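Local coordinates for protein alanine racemase (Enterococcus faecalis, PDB 3E5P) that is a two-chain enzyme of the alanine racemase family that holds pyridoxal-5'-phosphate at a barrel domain joined to a mainly beta-stranded C-terminal domain, at residues D81-L86 with Y100-T105. The protein carries 1 engineered substitution. Residues are numbered along the deposited sequence; the frame is centred on the assembly and turned at random.
Sequences DPILIL and YDLSVT. With PLP (pyridoxal-5'-phosphate), chain J.
Strand 83-85 and strand 103-105, neighbours in the eight-stranded TIM-type barrel, run side by side and parallel with L84 opposite S103, their short axes 4.7 Å apart at closest and inclined by 28°, joined through helix 94-99 as a beta-alpha-beta unit. S103 is gripped by both backbone bonds: its N donates to I83 O (2.8 Å), its O accepts from I85 N (2.9 Å). D101, at positive phi, closes the Schellman turn that ends the helix. A water completes the join at this end, accepting from I83 N and donating to D101 O and S103 OG; the serine hydroxyl also bonds E164.

I85 and V104 share the face that meets L97 of helix 94-99, while I83 and L102 reach R75 of helix 68-77. With CG1 beside its own backbone N (chi1 -62°), I85 extends CD1 back to L102 CD1 (4.1 Å) and alongside V104 CG1 (4.0 Å); the other L102 branch, CD2, lies against I83 CD1. On the opposite face, shared with S103, L84 swings CG anti to its N (chi1 171°) and sets CD1 against S103 CB (4.1 Å). Toward the cofactor, L86 CD1 rests 3.7 Å from C2 of the pyridoxal-5'-phosphate ring.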
ATOM      1  N   ASP C  81      10.213 -26.458   5.609  1.00 40.63           N
ATOM      2  CA  ASP C  81      10.466 -26.911   4.240  1.00 39.67           C
ATOM      3  C   ASP C  81      11.443 -25.997   3.503  1.00 37.50           C
ATOM      4  O   ASP C  81      11.767 -24.900   3.972  1.00 37.76           O
ATOM      5  CB  ASP C  81       9.159 -26.962   3.453  1.00 41.69           C
ATOM      6  CG  ASP C  81       8.055 -27.642   4.213  1.00 44.02           C
ATOM      7  OD1 ASP C  81       7.680 -27.122   5.290  1.00 45.50           O
ATOM      8  OD2 ASP C  81       7.563 -28.694   3.740  1.00 46.21           O
ATOM      9  N   PRO C  82      11.926 -26.441   2.332  1.00 33.69           N
ATOM     10  CA  PRO C  82      12.860 -25.625   1.560  1.00 31.41           C
ATOM     11  C   PRO C  82      12.224 -24.273   1.278  1.00 29.10           C
ATOM     12  O   PRO C  82      11.033 -24.185   0.964  1.00 27.82           O
ATOM     13  CB  PRO C  82      13.048 -26.430   0.275  1.00 31.44           C
ATOM     14  CG  PRO C  82      12.861 -27.830   0.715  1.00 30.57           C
ATOM     15  CD  PRO C  82      11.683 -27.729   1.662  1.00 32.85           C
ATOM     16  N   ILE C  83      13.015 -23.219   1.412  1.00 28.51           N
ATOM     17  CA  ILE C  83      12.530 -21.882   1.136  1.00 28.11           C
ATOM     18  C   ILE C  83      13.525 -21.300   0.156  1.00 29.19           C
ATOM     19  O   ILE C  83      14.729 -21.319   0.408  1.00 32.21           O
ATOM     20  CB  ILE C  83      12.527 -20.975   2.387  1.00 26.82           C
ATOM     21  CG1 ILE C  83      11.773 -21.639   3.535  1.00 27.17           C
ATOM     22  CG2 ILE C  83      11.874 -19.646   2.050  1.00 27.50           C
ATOM     23  CD1 ILE C  83      11.774 -20.817   4.797  1.00 25.97           C
ATOM     24  N   LEU C  84      13.027 -20.789  -0.962  1.00 28.70           N
ATOM     25  CA  LEU C  84      13.880 -20.189  -1.965  1.00 26.99           C
ATOM     26  C   LEU C  84      13.648 -18.683  -2.074  1.00 28.24           C
ATOM     27  O   LEU C  84      12.531 -18.226  -2.334  1.00 30.29           O
ATOM     28  CB  LEU C  84      13.622 -20.835  -3.316  1.00 25.95           C
ATOM     29  CG  LEU C  84      14.307 -20.144  -4.496  1.00 26.32           C
ATOM     30  CD1 LEU C  84      15.823 -20.226  -4.340  1.00 24.88           C
ATOM     31  CD2 LEU C  84      13.844 -20.799  -5.794  1.00 24.46           C
ATOM     32  N   ILE C  85      14.708 -17.913  -1.861  1.00 27.62           N
ATOM     33  CA  ILE C  85      14.636 -16.465  -1.971  1.00 27.67           C
ATOM     34  C   ILE C  85      14.797 -16.204  -3.463  1.00 29.01           C
ATOM     35  O   ILE C  85      15.884 -16.368  -4.010  1.00 30.04           O
ATOM     36  CB  ILE C  85      15.786 -15.806  -1.194  1.00 27.38           C
ATOM     37  CG1 ILE C  85      15.665 -16.167   0.283  1.00 25.49           C
ATOM     38  CG2 ILE C  85      15.758 -14.302  -1.379  1.00 25.26           C
ATOM     39  CD1 ILE C  85      16.810 -15.688   1.121  1.00 26.97           C
ATOM     40  N   LEU C  86      13.720 -15.799  -4.122  1.00 29.79           N
ATOM     41  CA  LEU C  86      13.758 -15.575  -5.561  1.00 31.52           C
ATOM     42  C   LEU C  86      14.706 -14.524  -6.150  1.00 30.90           C
ATOM     43  O   LEU C  86      14.865 -14.468  -7.366  1.00 30.08           O
ATOM     44  CB  LEU C  86      12.335 -15.334  -6.066  1.00 33.82           C
ATOM     45  CG  LEU C  86      11.446 -16.575  -5.940  1.00 35.58           C
ATOM     46  CD1 LEU C  86      10.057 -16.270  -6.458  1.00 38.47           C
ATOM     47  CD2 LEU C  86      12.053 -17.725  -6.726  1.00 37.00           C
ATOM     48  N   TYR C 100      19.496 -20.002   8.739  1.00 34.82           N
ATOM     49  CA  TYR C 100      18.143 -20.508   8.560  1.00 35.19           C
ATOM     50  C   TYR C 100      18.068 -21.551   7.452  1.00 35.64           C
ATOM     51  O   TYR C 100      16.975 -21.951   7.056  1.00 37.50           O
ATOM     52  CB  TYR C 100      17.174 -19.363   8.248  1.00 34.95           C
ATOM     53  CG  TYR C 100      17.027 -18.365   9.373  1.00 34.28           C
ATOM     54  CD1 TYR C 100      17.898 -17.280   9.485  1.00 34.54           C
ATOM     55  CD2 TYR C 100      16.027 -18.512  10.334  1.00 32.88           C
ATOM     56  CE1 TYR C 100      17.780 -16.359  10.530  1.00 33.43           C
ATOM     57  CE2 TYR C 100      15.898 -17.603  11.380  1.00 35.36           C
ATOM     58  CZ  TYR C 100      16.778 -16.525  11.473  1.00 36.14           C
ATOM     59  OH  TYR C 100      16.650 -15.611  12.502  1.00 36.79           O
ATOM     60  N   ASP C 101      19.231 -21.999   6.972  1.00 35.59           N
ATOM     61  CA  ASP C 101      19.314 -22.987   5.893  1.00 35.75           C
ATOM     62  C   ASP C 101      18.311 -22.631   4.800  1.00 34.92           C
ATOM     63  O   ASP C 101      17.383 -23.391   4.520  1.00 34.00           O
ATOM     64  CB  ASP C 101      19.024 -24.403   6.416  1.00 37.05           C
ATOM     65  CG  ASP C 101      19.237 -25.481   5.346  1.00 39.87           C
ATOM     66  OD1 ASP C 101      19.045 -26.686   5.648  1.00 41.08           O
ATOM     67  OD2 ASP C 101      19.600 -25.128   4.198  1.00 41.19           O
ATOM     68  N   LEU C 102      18.508 -21.465   4.197  1.00 35.03           N
ATOM     69  CA  LEU C 102      17.645 -20.965   3.138  1.00 34.33           C
ATOM     70  C   LEU C 102      18.330 -21.183   1.812  1.00 34.12           C
ATOM     71  O   LEU C 102      19.551 -21.205   1.746  1.00 35.41           O
ATOM     72  CB  LEU C 102      17.426 -19.470   3.321  1.00 33.80           C
ATOM     73  CG  LEU C 102      16.974 -19.041   4.705  1.00 30.53           C
ATOM     74  CD1 LEU C 102      16.883 -17.530   4.767  1.00 30.34           C
ATOM     75  CD2 LEU C 102      15.649 -19.684   4.999  1.00 30.77           C
ATOM     76  N   SER C 103      17.546 -21.325   0.754  1.00 34.02           N
ATOM     77  CA  SER C 103      18.103 -21.524  -0.580  1.00 32.61           C
ATOM     78  C   SER C 103      18.071 -20.197  -1.347  1.00 32.70           C
ATOM     79  O   SER C 103      17.010 -19.582  -1.467  1.00 31.55           O
ATOM     80  CB  SER C 103      17.279 -22.562  -1.340  1.00 31.73           C
ATOM     81  OG  SER C 103      17.067 -23.724  -0.571  1.00 27.32           O
ATOM     82  N   VAL C 104      19.219 -19.762  -1.867  1.00 33.36           N
ATOM     83  CA  VAL C 104      19.285 -18.502  -2.624  1.00 34.29           C
ATOM     84  C   VAL C 104      19.525 -18.691  -4.112  1.00 33.08           C
ATOM     85  O   VAL C 104      20.096 -19.705  -4.543  1.00 31.76           O
ATOM     86  CB  VAL C 104      20.410 -17.568  -2.130  1.00 34.67           C
ATOM     87  CG1 VAL C 104      20.101 -17.082  -0.747  1.00 38.57           C
ATOM     88  CG2 VAL C 104      21.744 -18.288  -2.174  1.00 32.47           C
ATOM     89  N   THR C 105      19.093 -17.709  -4.897  1.00 32.23           N
ATOM     90  CA  THR C 105      19.300 -17.787  -6.326  1.00 32.94           C
ATOM     91  C   THR C 105      20.591 -17.031  -6.599  1.00 33.04           C
ATOM     92  O   THR C 105      20.899 -16.050  -5.923  1.00 33.79           O
ATOM     93  CB  THR C 105      18.124 -17.165  -7.131  1.00 31.40           C
ATOM     94  OG1 THR C 105      18.360 -15.776  -7.362  1.00 32.96           O
ATOM     95  CG2 THR C 105      16.838 -17.302  -6.367  1.00 29.97           C
TER
HETATM   96  N1  PLP J 390       8.567 -17.077 -10.210  1.00 20.00           N
HETATM   97  C2  PLP J 390       9.104 -15.874  -9.970  1.00 20.00           C
HETATM   98  C2A PLP J 390      10.529 -15.733 -10.324  1.00 20.00           C
HETATM   99  C3  PLP J 390       8.360 -14.844  -9.408  1.00 20.00           C
HETATM  100  O3  PLP J 390       8.800 -13.600  -9.606  1.00 20.00           O
HETATM  101  C4  PLP J 390       7.012 -14.990  -9.049  1.00 20.00           C
HETATM  102  C4A PLP J 390       6.538 -14.393  -7.718  1.00 20.00           C
HETATM  103  O4A PLP J 390       6.659 -13.279  -7.206  1.00 20.00           O
HETATM  104  C5  PLP J 390       6.480 -16.252  -9.375  1.00 20.00           C
HETATM  105  C6  PLP J 390       7.272 -17.261  -9.906  1.00 20.00           C
HETATM  106  C5A PLP J 390       5.026 -16.558  -9.438  1.00 20.00           C
HETATM  107  O4P PLP J 390       4.468 -16.323 -10.678  1.00 20.00           O
HETATM  108  P   PLP J 390       2.939 -16.121 -10.685  1.00 20.00           P
HETATM  109  O1P PLP J 390       2.358 -17.409 -10.616  1.00 20.00           O
HETATM  110  O2P PLP J 390       2.393 -15.655 -11.917  1.00 20.00           O
HETATM  111  O3P PLP J 390       2.572 -15.280  -9.565  1.00 20.00           O
HETATM  112  O   HOH W   1      15.791 -23.996   2.027  1.00 23.61           O